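Long-range contacts in peptidoglycan D,D-transpeptidase PbpA (Mycobacterium tuberculosis, PDB 3UPO), which probably cross-links peptidoglycan in the cell wall as a D,D-transpeptidase, takes part in setting cell length, and binds penicillin: residues P218-P223 and C253-V258; E247-S252 and T371-G376; P388-A393 and A416-Q421. All coordinates share one frame; numbering follows the deposited sequence.

In the fold
All three contacts lie in the penicillin-binding transpeptidase domain. Contacts 1 and 2 interleave along the chain and use consecutive helices: 245-251 in contact 2, which gives way after Ser252 to 254-264 in contact 1; the centres of the two contacts are about 17 Å apart. Both touch the opened penicillin G, through Asn254 and Ser252. Contact 3 comes later in the chain, at the edge of the five-stranded antiparallel sheet, its centre about 14 Å from that of contact 2. Helix 364-380 joins these two, one side on helix 245-251, another on Ala393, Phe417 and Ala420. Contacts 1 and 3, about 30 Å apart between centres, do not touch; contacts 1 and 2 each supply a residue to the penicillin site.

Contact 1: residues P218-P223 and C253-V258; sequences PTIPLP and CNTAFV. With PNM (open form - penicillin g), chain C.
Apolar packing carries this contact, with Ile220 of strand 219-221 set against Thr255 and Val258, one turn apart on helix 254-264. Ile220 and Val258 meet tip to tip, CG2 of Ile220 lying 3.7 Å from CG1 of Val258. Against Thr255 the isoleucine slides past in the opposite direction, and the methyl also rests on strand backbone, Thr255 CG2 lying 3.6 Å from Thr219 C. That methyl is turned to the strand because Thr255 OG1 sits between the backbone N and carbonyl carbon (chi1 66°), where it bonds to the carbonyl of Ala217. Leu222 adds a looser touch, its CD2 4.2 Å from Val258 CG1.

Strand 219-221 forms a two-stranded antiparallel hairpin with strand 228-230, whose Leu229 also packs on Val258 and Leu222; the hairpin thus lies over the start of the helix.

Polar contacts belong to the helix start and the ligand. Asn254, probably the asparagine of the SxN motif of penicillin-binding proteins, gives ND2 to O16 of the opened penicillin G at 2.6 Å (N-H...O angle 158°); ND2 also bonds to the carbonyl of Glu230, in strand 228-230, while OD1 accepts from Lys196. Cys253 is tied to Cys237 by a disulfide.

Contact 2: residues E247-S252 and T371-G376; sequences EAFVKS and TELMVG. With PNM (open form - penicillin g), chain C.
A valine methyl lies on bare helix backbone at Gly376, with Val250 CG1 3.5 Å from Gly376 C. The CA atoms of Val250 and Gly376 are 5.6 Å apart. With no side chain at Gly376, this methyl settles directly on helix 364-380, where Val250 CG1 also meets Leu373 O at 3.5 Å. The first torsion of Val250 sets CG1 opposite its own carbonyl carbon and out toward that backbone.

Phe249, one residue earlier, fills the other part of the interface. Leu373 CB lies over one face of its ring, a CH-pi contact of 3.9 Å to the centroid and 19° off the normal, shifted toward the rim. The ring atom CE2 of Phe249 comes to 3.3 Å from Leu373 O, while CZ touches Met374 CG obliquely. Phe249 reaches across because its CG stands opposite the backbone N (chi1 -180°).

The helices cross at -48°, and helix 245-251 ends in a Schellman motif whose C-prime residue is Ser252, with positive phi: Cys253 N bonds to Ala248 O, and Ser252 N, weakly, to Phe249 O. This termination brings Ser252, probably the serine of the SxN motif, to the penicillin site. Its OG accepts from N4 of the opened penicillin G at 3.0 Å and is hydrogen-bonded to both Lys196 and Lys395, so three hydrogen-bond partners hold this hydroxyl.

On the outer flank of the same helix, Lys251 NZ makes a salt bridge with Glu247 OE2, 2.7 Å long, one turn back, meeting the carboxylate oxygen on its anti side. Behind the interface, Phe257 of helix 254-264 packs on Phe249, and Ile327 of helix 317-328 on Met374.

Contact 3: residues P388-A393 and A416-Q421; sequences PGVQIA and AFAPAQ
At one edge of the five-stranded antiparallel sheet, outermost strand 393-399 begins beside the end of strand 411-418. Ala393 and Phe417 form an antiparallel hydrogen-bonded pair: Ala393 N donates to Phe417 O at 3.0 Å, and Phe417 N returns a bond of 2.8 Å to Ala393 O, both running nearly along the C=O axis. Beyond the pair, the cis peptide before Pro419 turns the chain, and Ala420 N donates to Gln391 O at 2.8 Å, tilted 29° from the carbonyl plane. The same oxygen receives a CA-H...O contact from Pro419.

Phe417 folds its ring over its partner, with CG between the backbone N and carbonyl carbon (chi1 65°). Ala393 CB therefore lies over one ring face, a CH-pi contact of 3.8 Å to the centroid, offset toward the rim; it also touches Ala420 CB. On the other side of the strands, Ile392 spreads its two branches, CG2 to Ala416 CB and CG1 to Ala418 CB, the latter at 3.9 Å. Farther along, the extended Gln391 side chain puts OE1 3.4 Å from Gln421 CG, with the amide planes of Gln391 and Gln421 turned 84° against each other.

Helix 364-380 covers the side of Ala393, Phe417 and Ala420, with helix 317-328 also reaching Phe417, whereas helix 442-458 packs on Val390, Ile392, Ala416 and Ala418.

Contact 1: residues P218-P223 and C253-V258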
loop_
_atom_site.group_PDB
_atom_site.type_symbol
_atom_site.label_atom_id
_atom_site.label_comp_id
_atom_site.label_asym_id
_atom_site.label_seq_id
_atom_site.Cartn_x
_atom_site.Cartn_y
_atom_site.Cartn_z
ATOM N N PRO A 218 23.816 19.973 -10.731
ATOM C CA PRO A 218 22.802 20.336 -9.723
ATOM C C PRO A 218 21.442 20.654 -10.326
ATOM O O PRO A 218 20.429 20.582 -9.624
ATOM C CB PRO A 218 23.382 21.600 -9.056
ATOM C CG PRO A 218 24.451 22.104 -10.002
ATOM C CD PRO A 218 24.971 20.891 -10.720
ATOM N N THR A 219 21.439 21.011 -11.611
ATOM C CA THR A 219 20.225 21.426 -12.335
ATOM C C THR A 219 20.214 20.854 -13.774
ATOM O O THR A 219 21.267 20.580 -14.351
ATOM C CB THR A 219 20.063 22.985 -12.321
ATOM O OG1 THR A 219 20.028 23.442 -10.962
ATOM C CG2 THR A 219 18.760 23.429 -12.975
ATOM N N ILE A 220 19.017 20.643 -14.323
ATOM C CA ILE A 220 18.869 20.187 -15.705
ATOM C C ILE A 220 17.691 20.894 -16.373
ATOM O O ILE A 220 16.605 20.978 -15.784
ATOM C CB ILE A 220 18.786 18.617 -15.823
ATOM C CG1 ILE A 220 18.960 18.164 -17.284
ATOM C CG2 ILE A 220 17.508 18.058 -15.214
ATOM C CD1 ILE A 220 19.057 16.650 -17.490
ATOM N N PRO A 221 17.896 21.418 -17.596
ATOM C CA PRO A 221 16.745 22.033 -18.263
ATOM C C PRO A 221 15.821 20.961 -18.858
ATOM O O PRO A 221 16.260 19.832 -19.087
ATOM C CB PRO A 221 17.385 22.909 -19.353
ATOM C CG PRO A 221 18.727 22.268 -19.643
ATOM C CD PRO A 221 19.122 21.450 -18.425
ATOM N N LEU A 222 14.547 21.290 -19.056
ATOM C CA LEU A 222 13.592 20.353 -19.668
ATOM C C LEU A 222 13.425 20.717 -21.146
ATOM O O LEU A 222 13.295 21.893 -21.461
ATOM C CB LEU A 222 12.247 20.387 -18.940
ATOM C CG LEU A 222 12.208 19.844 -17.498
ATOM C CD1 LEU A 222 10.883 20.156 -16.798
ATOM C CD2 LEU A 222 12.498 18.346 -17.436
ATOM N N PRO A 223 13.457 19.719 -22.063
ATOM C CA PRO A 223 13.417 20.109 -23.476
ATOM C C PRO A 223 12.045 20.674 -23.820
ATOM O O PRO A 223 11.036 20.158 -23.345
ATOM C CB PRO A 223 13.661 18.791 -24.233
ATOM C CG PRO A 223 14.032 17.782 -23.209
ATOM C CD PRO A 223 13.499 18.256 -21.899
ATOM N N CYS A 253 19.745 11.108 -6.874
ATOM C CA CYS A 253 20.033 12.361 -7.564
ATOM C C CYS A 253 19.116 12.534 -8.762
ATOM O O CYS A 253 19.092 11.688 -9.657
ATOM C CB CYS A 253 21.494 12.397 -8.042
ATOM S SG CYS A 253 22.757 12.223 -6.734
ATOM N N ASN A 254 18.423 13.669 -8.812
ATOM C CA ASN A 254 17.321 13.873 -9.754
ATOM C C ASN A 254 17.708 14.022 -11.217
ATOM O O ASN A 254 17.185 13.303 -12.067
ATOM C CB ASN A 254 16.463 15.071 -9.336
ATOM C CG ASN A 254 15.645 14.800 -8.099
ATOM O OD1 ASN A 254 15.543 13.662 -7.641
ATOM N ND2 ASN A 254 15.071 15.857 -7.533
ATOM N N THR A 255 18.598 14.976 -11.488
ATOM C CA THR A 255 19.025 15.324 -12.842
ATOM C C THR A 255 19.534 14.114 -13.640
ATOM O O THR A 255 19.314 14.027 -14.853
ATOM C CB THR A 255 20.084 16.478 -12.837
ATOM O OG1 THR A 255 21.306 16.028 -12.217
ATOM C CG2 THR A 255 19.533 17.724 -12.080
ATOM N N ALA A 256 20.201 13.186 -12.956
ATOM C CA ALA A 256 20.662 11.953 -13.586
ATOM C C ALA A 256 19.491 11.106 -14.100
ATOM O O ALA A 256 19.553 10.564 -15.214
ATOM C CB ALA A 256 21.516 11.142 -12.616
ATOM N N PHE A 257 18.428 11.004 -13.296
ATOM C CA PHE A 257 17.280 10.175 -13.669
ATOM C C PHE A 257 16.401 10.848 -14.703
ATOM O O PHE A 257 15.836 10.180 -15.549
ATOM C CB PHE A 257 16.520 9.659 -12.444
ATOM C CG PHE A 257 17.213 8.513 -11.781
ATOM C CD1 PHE A 257 16.957 7.209 -12.189
ATOM C CD2 PHE A 257 18.177 8.736 -10.801
ATOM C CE1 PHE A 257 17.633 6.128 -11.610
ATOM C CE2 PHE A 257 18.848 7.664 -10.214
ATOM C CZ PHE A 257 18.571 6.352 -10.633
ATOM N N VAL A 258 16.352 12.175 -14.669
ATOM C CA VAL A 258 15.733 12.962 -15.738
ATOM C C VAL A 258 16.422 12.683 -17.078
ATOM O O VAL A 258 15.769 12.340 -18.065
ATOM C CB VAL A 258 15.779 14.472 -15.405
ATOM C CG1 VAL A 258 15.361 15.334 -16.612
ATOM C CG2 VAL A 258 14.928 14.774 -14.172
HETATM O O8 PNM C . 11.579 11.714 -4.396
HETATM C C7 PNM C . 12.510 11.935 -5.178
HETATM N N4 PNM C . 14.411 11.683 -3.683
HETATM C C3 PNM C . 14.140 11.969 -2.294
HETATM C C11 PNM C . 14.162 10.715 -1.481
HETATM O O13 PNM C . 13.426 10.662 -0.472
HETATM O O12 PNM C . 14.902 9.778 -1.859
HETATM C C2 PNM C . 15.153 13.057 -1.883
HETATM C C10 PNM C . 14.616 13.943 -0.766
HETATM C C9 PNM C . 16.510 12.495 -1.461
HETATM S S1 PNM C . 15.329 14.043 -3.340
HETATM C C5 PNM C . 14.635 12.863 -4.481
HETATM C C6 PNM C . 13.294 13.234 -5.134
HETATM N N14 PNM C . 12.491 14.200 -4.411
HETATM C C15 PNM C . 12.721 15.636 -4.375
HETATM O O16 PNM C . 13.339 16.044 -5.580
HETATM C C17 PNM C . 11.416 16.400 -4.078
HETATM C C18 PNM C . 11.020 17.259 -5.256
HETATM C C19 PNM C . 11.358 18.617 -5.265
HETATM C C20 PNM C . 10.996 19.396 -6.376
HETATM C C21 PNM C . 10.314 18.836 -7.467
HETATM C C22 PNM C . 9.983 17.477 -7.454
HETATM C C23 PNM C . 10.334 16.690 -6.346
#

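Contact 2: residues E247-S252 and T371-G376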
loop_
_atom_site.group_PDB
_atom_site.type_symbol
_atom_site.label_atom_id
_atom_site.label_comp_id
_atom_site.label_asym_id
_atom_site.label_seq_id
_atom_site.Cartn_x
_atom_site.Cartn_y
_atom_site.Cartn_z
ATOM N N GLU A 247 25.346 5.018 -8.473
ATOM C CA GLU A 247 25.608 6.067 -7.503
ATOM C C GLU A 247 24.468 7.087 -7.501
ATOM O O GLU A 247 24.075 7.581 -6.457
ATOM C CB GLU A 247 26.952 6.745 -7.787
ATOM C CG GLU A 247 27.576 7.383 -6.573
ATOM C CD GLU A 247 28.765 8.306 -6.900
ATOM O OE1 GLU A 247 29.421 8.152 -7.948
ATOM O OE2 GLU A 247 29.032 9.211 -6.095
ATOM N N ALA A 248 23.956 7.408 -8.685
ATOM C CA ALA A 248 22.793 8.260 -8.793
ATOM C C ALA A 248 21.591 7.654 -8.052
ATOM O O ALA A 248 20.866 8.369 -7.373
ATOM C CB ALA A 248 22.460 8.518 -10.245
ATOM N N PHE A 249 21.397 6.336 -8.184
ATOM C CA PHE A 249 20.253 5.636 -7.586
ATOM C C PHE A 249 20.328 5.620 -6.055
ATOM O O PHE A 249 19.349 5.924 -5.390
ATOM C CB PHE A 249 20.115 4.211 -8.144
ATOM C CG PHE A 249 18.949 3.428 -7.571
ATOM C CD1 PHE A 249 17.789 3.228 -8.320
ATOM C CD2 PHE A 249 19.012 2.884 -6.279
ATOM C CE1 PHE A 249 16.714 2.499 -7.796
ATOM C CE2 PHE A 249 17.942 2.173 -5.745
ATOM C CZ PHE A 249 16.794 1.966 -6.513
ATOM N N VAL A 250 21.487 5.268 -5.503
ATOM C CA VAL A 250 21.606 5.157 -4.048
ATOM C C VAL A 250 21.568 6.519 -3.338
ATOM O O VAL A 250 21.090 6.608 -2.205
ATOM C CB VAL A 250 22.792 4.258 -3.600
ATOM C CG1 VAL A 250 22.714 2.922 -4.315
ATOM C CG2 VAL A 250 24.156 4.940 -3.829
ATOM N N LYS A 251 22.046 7.567 -4.021
ATOM C CA LYS A 251 21.957 8.933 -3.508
ATOM C C LYS A 251 20.631 9.622 -3.874
ATOM O O LYS A 251 20.275 10.645 -3.276
ATOM C CB LYS A 251 23.163 9.767 -3.953
ATOM C CG LYS A 251 24.484 9.229 -3.410
ATOM C CD LYS A 251 25.583 10.284 -3.358
ATOM C CE LYS A 251 26.433 10.302 -4.599
ATOM N NZ LYS A 251 27.835 10.724 -4.263
ATOM N N SER A 252 19.906 9.037 -4.833
ATOM C CA SER A 252 18.643 9.576 -5.353
ATOM C C SER A 252 18.813 10.984 -5.924
ATOM O O SER A 252 18.093 11.925 -5.512
ATOM C CB SER A 252 17.509 9.546 -4.294
ATOM O OG SER A 252 16.236 9.585 -4.925
ATOM N N THR A 371 17.473 -5.310 -6.772
ATOM C CA THR A 371 17.752 -5.703 -5.389
ATOM C C THR A 371 19.110 -5.143 -4.881
ATOM O O THR A 371 19.170 -4.622 -3.762
ATOM C CB THR A 371 17.716 -7.236 -5.232
ATOM O OG1 THR A 371 16.432 -7.723 -5.627
ATOM C CG2 THR A 371 18.009 -7.671 -3.777
ATOM N N GLU A 372 20.166 -5.243 -5.704
ATOM C CA GLU A 372 21.500 -4.729 -5.373
ATOM C C GLU A 372 21.432 -3.229 -5.159
ATOM O O GLU A 372 21.885 -2.716 -4.147
ATOM C CB GLU A 372 22.510 -5.012 -6.503
ATOM C CG GLU A 372 22.905 -6.469 -6.708
ATOM C CD GLU A 372 23.634 -6.731 -8.055
ATOM O OE1 GLU A 372 24.387 -5.841 -8.538
ATOM O OE2 GLU A 372 23.457 -7.843 -8.627
ATOM N N LEU A 373 20.855 -2.534 -6.131
ATOM C CA LEU A 373 20.715 -1.089 -6.066
ATOM C C LEU A 373 19.929 -0.636 -4.836
ATOM O O LEU A 373 20.285 0.374 -4.212
ATOM C CB LEU A 373 20.033 -0.567 -7.331
ATOM C CG LEU A 373 20.924 -0.563 -8.570
ATOM C CD1 LEU A 373 20.116 -0.304 -9.831
ATOM C CD2 LEU A 373 22.023 0.479 -8.411
ATOM N N MET A 374 18.880 -1.393 -4.498
ATOM C CA MET A 374 18.015 -1.087 -3.388
ATOM C C MET A 374 18.676 -1.276 -2.027
ATOM O O MET A 374 18.491 -0.444 -1.131
ATOM C CB MET A 374 16.689 -1.844 -3.505
ATOM C CG MET A 374 15.754 -1.168 -4.516
ATOM S SD MET A 374 14.172 -1.967 -4.865
ATOM C CE MET A 374 13.192 -1.477 -3.436
ATOM N N VAL A 375 19.449 -2.353 -1.872
ATOM C CA VAL A 375 20.274 -2.537 -0.675
ATOM C C VAL A 375 21.217 -1.330 -0.461
ATOM O O VAL A 375 21.364 -0.835 0.663
ATOM C CB VAL A 375 21.079 -3.872 -0.734
ATOM C CG1 VAL A 375 22.193 -3.921 0.324
ATOM C CG2 VAL A 375 20.132 -5.056 -0.570
ATOM N N GLY A 376 21.830 -0.859 -1.549
ATOM C CA GLY A 376 22.713 0.308 -1.519
ATOM C C GLY A 376 21.993 1.584 -1.108
ATOM O O GLY A 376 22.520 2.369 -0.342
HETATM O O8 PNM C . 11.579 11.714 -4.396
HETATM C C7 PNM C . 12.510 11.935 -5.178
HETATM N N4 PNM C . 14.411 11.683 -3.683
HETATM C C3 PNM C . 14.140 11.969 -2.294
HETATM C C11 PNM C . 14.162 10.715 -1.481
HETATM O O13 PNM C . 13.426 10.662 -0.472
HETATM O O12 PNM C . 14.902 9.778 -1.859
HETATM C C2 PNM C . 15.153 13.057 -1.883
HETATM C C10 PNM C . 14.616 13.943 -0.766
HETATM C C9 PNM C . 16.510 12.495 -1.461
HETATM S S1 PNM C . 15.329 14.043 -3.340
HETATM C C5 PNM C . 14.635 12.863 -4.481
HETATM C C6 PNM C . 13.294 13.234 -5.134
HETATM N N14 PNM C . 12.491 14.200 -4.411
HETATM C C15 PNM C . 12.721 15.636 -4.375
HETATM O O16 PNM C . 13.339 16.044 -5.580
HETATM C C17 PNM C . 11.416 16.400 -4.078
HETATM C C18 PNM C . 11.020 17.259 -5.256
HETATM C C19 PNM C . 11.358 18.617 -5.265
HETATM C C20 PNM C . 10.996 19.396 -6.376
HETATM C C21 PNM C . 10.314 18.836 -7.467
HETATM C C22 PNM C . 9.983 17.477 -7.454
HETATM C C23 PNM C . 10.334 16.690 -6.346
#

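Contact 3: residues P388-A393 and A416-Q421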
loop_
_atom_site.group_PDB
_atom_site.type_symbol
_atom_site.label_atom_id
_atom_site.label_comp_id
_atom_site.label_asym_id
_atom_site.label_seq_id
_atom_site.Cartn_x
_atom_site.Cartn_y
_atom_site.Cartn_z
ATOM N N PRO A 388 19.486 -4.651 13.609
ATOM C CA PRO A 388 20.767 -5.388 13.630
ATOM C C PRO A 388 20.671 -6.783 12.986
ATOM O O PRO A 388 19.764 -7.564 13.312
ATOM C CB PRO A 388 21.074 -5.507 15.129
ATOM C CG PRO A 388 20.451 -4.277 15.727
ATOM C CD PRO A 388 19.184 -4.035 14.920
ATOM N N GLY A 389 21.581 -7.065 12.054
ATOM C CA GLY A 389 21.608 -8.353 11.346
ATOM C C GLY A 389 20.468 -8.645 10.371
ATOM O O GLY A 389 20.273 -9.801 9.971
ATOM N N VAL A 390 19.696 -7.625 9.996
ATOM C CA VAL A 390 18.717 -7.787 8.916
ATOM C C VAL A 390 19.026 -6.818 7.773
ATOM O O VAL A 390 18.976 -5.599 7.949
ATOM C CB VAL A 390 17.251 -7.600 9.394
ATOM C CG1 VAL A 390 16.301 -7.648 8.220
ATOM C CG2 VAL A 390 16.866 -8.668 10.418
ATOM N N GLN A 391 19.351 -7.379 6.612
ATOM C CA GLN A 391 19.629 -6.606 5.408
ATOM C C GLN A 391 18.331 -6.213 4.695
ATOM O O GLN A 391 17.569 -7.081 4.258
ATOM C CB GLN A 391 20.509 -7.430 4.467
ATOM C CG GLN A 391 21.037 -6.695 3.241
ATOM C CD GLN A 391 21.951 -7.592 2.413
ATOM O OE1 GLN A 391 21.508 -8.604 1.860
ATOM N NE2 GLN A 391 23.237 -7.232 2.337
ATOM N N ILE A 392 18.101 -4.903 4.579
ATOM C CA ILE A 392 16.907 -4.361 3.932
ATOM C C ILE A 392 17.249 -3.759 2.578
ATOM O O ILE A 392 18.287 -3.115 2.437
ATOM C CB ILE A 392 16.216 -3.277 4.823
ATOM C CG1 ILE A 392 15.722 -3.900 6.141
ATOM C CG2 ILE A 392 15.086 -2.563 4.051
ATOM C CD1 ILE A 392 15.277 -2.894 7.202
ATOM N N ALA A 393 16.370 -3.967 1.592
ATOM C CA ALA A 393 16.449 -3.287 0.295
ATOM C C ALA A 393 15.308 -2.319 0.238
ATOM O O ALA A 393 14.185 -2.690 0.573
ATOM C CB ALA A 393 16.322 -4.272 -0.842
ATOM N N ALA A 416 10.132 -1.051 0.420
ATOM C CA ALA A 416 11.230 -1.887 0.878
ATOM C C ALA A 416 10.880 -3.377 0.956
ATOM O O ALA A 416 9.706 -3.763 0.967
ATOM C CB ALA A 416 11.723 -1.395 2.257
ATOM N N PHE A 417 11.911 -4.212 1.037
ATOM C CA PHE A 417 11.718 -5.637 1.298
ATOM C C PHE A 417 12.906 -6.237 2.062
ATOM O O PHE A 417 14.003 -5.683 2.037
ATOM C CB PHE A 417 11.372 -6.403 0.005
ATOM C CG PHE A 417 12.482 -6.430 -1.032
ATOM C CD1 PHE A 417 13.480 -7.405 -0.977
ATOM C CD2 PHE A 417 12.490 -5.507 -2.086
ATOM C CE1 PHE A 417 14.499 -7.453 -1.956
ATOM C CE2 PHE A 417 13.499 -5.542 -3.066
ATOM C CZ PHE A 417 14.502 -6.515 -3.004
ATOM N N ALA A 418 12.671 -7.359 2.744
ATOM C CA ALA A 418 13.640 -7.921 3.682
ATOM C C ALA A 418 13.304 -9.367 4.072
ATOM O O ALA A 418 12.138 -9.770 3.978
ATOM C CB ALA A 418 13.703 -7.058 4.948
ATOM N N PRO A 419 14.324 -10.166 4.465
ATOM C CA PRO A 419 15.768 -9.927 4.251
ATOM C C PRO A 419 16.038 -9.863 2.744
ATOM O O PRO A 419 15.435 -10.633 1.993
ATOM C CB PRO A 419 16.428 -11.176 4.838
ATOM C CG PRO A 419 15.430 -11.746 5.787
ATOM C CD PRO A 419 14.077 -11.422 5.197
ATOM N N ALA A 420 16.903 -8.957 2.296
ATOM C CA ALA A 420 17.119 -8.745 0.859
ATOM C C ALA A 420 17.468 -9.997 0.063
ATOM O O ALA A 420 17.220 -10.057 -1.147
ATOM C CB ALA A 420 18.172 -7.667 0.619
ATOM N N GLN A 421 18.033 -10.993 0.738
ATOM C CA GLN A 421 18.575 -12.179 0.052
ATOM C C GLN A 421 17.509 -13.230 -0.152
ATOM O O GLN A 421 17.534 -13.957 -1.151
ATOM C CB GLN A 421 19.712 -12.809 0.848
ATOM C CG GLN A 421 20.821 -11.877 1.220
ATOM C CD GLN A 421 21.827 -11.716 0.107
ATOM O OE1 GLN A 421 21.606 -10.934 -0.830
ATOM N NE2 GLN A 421 22.948 -12.445 0.204
#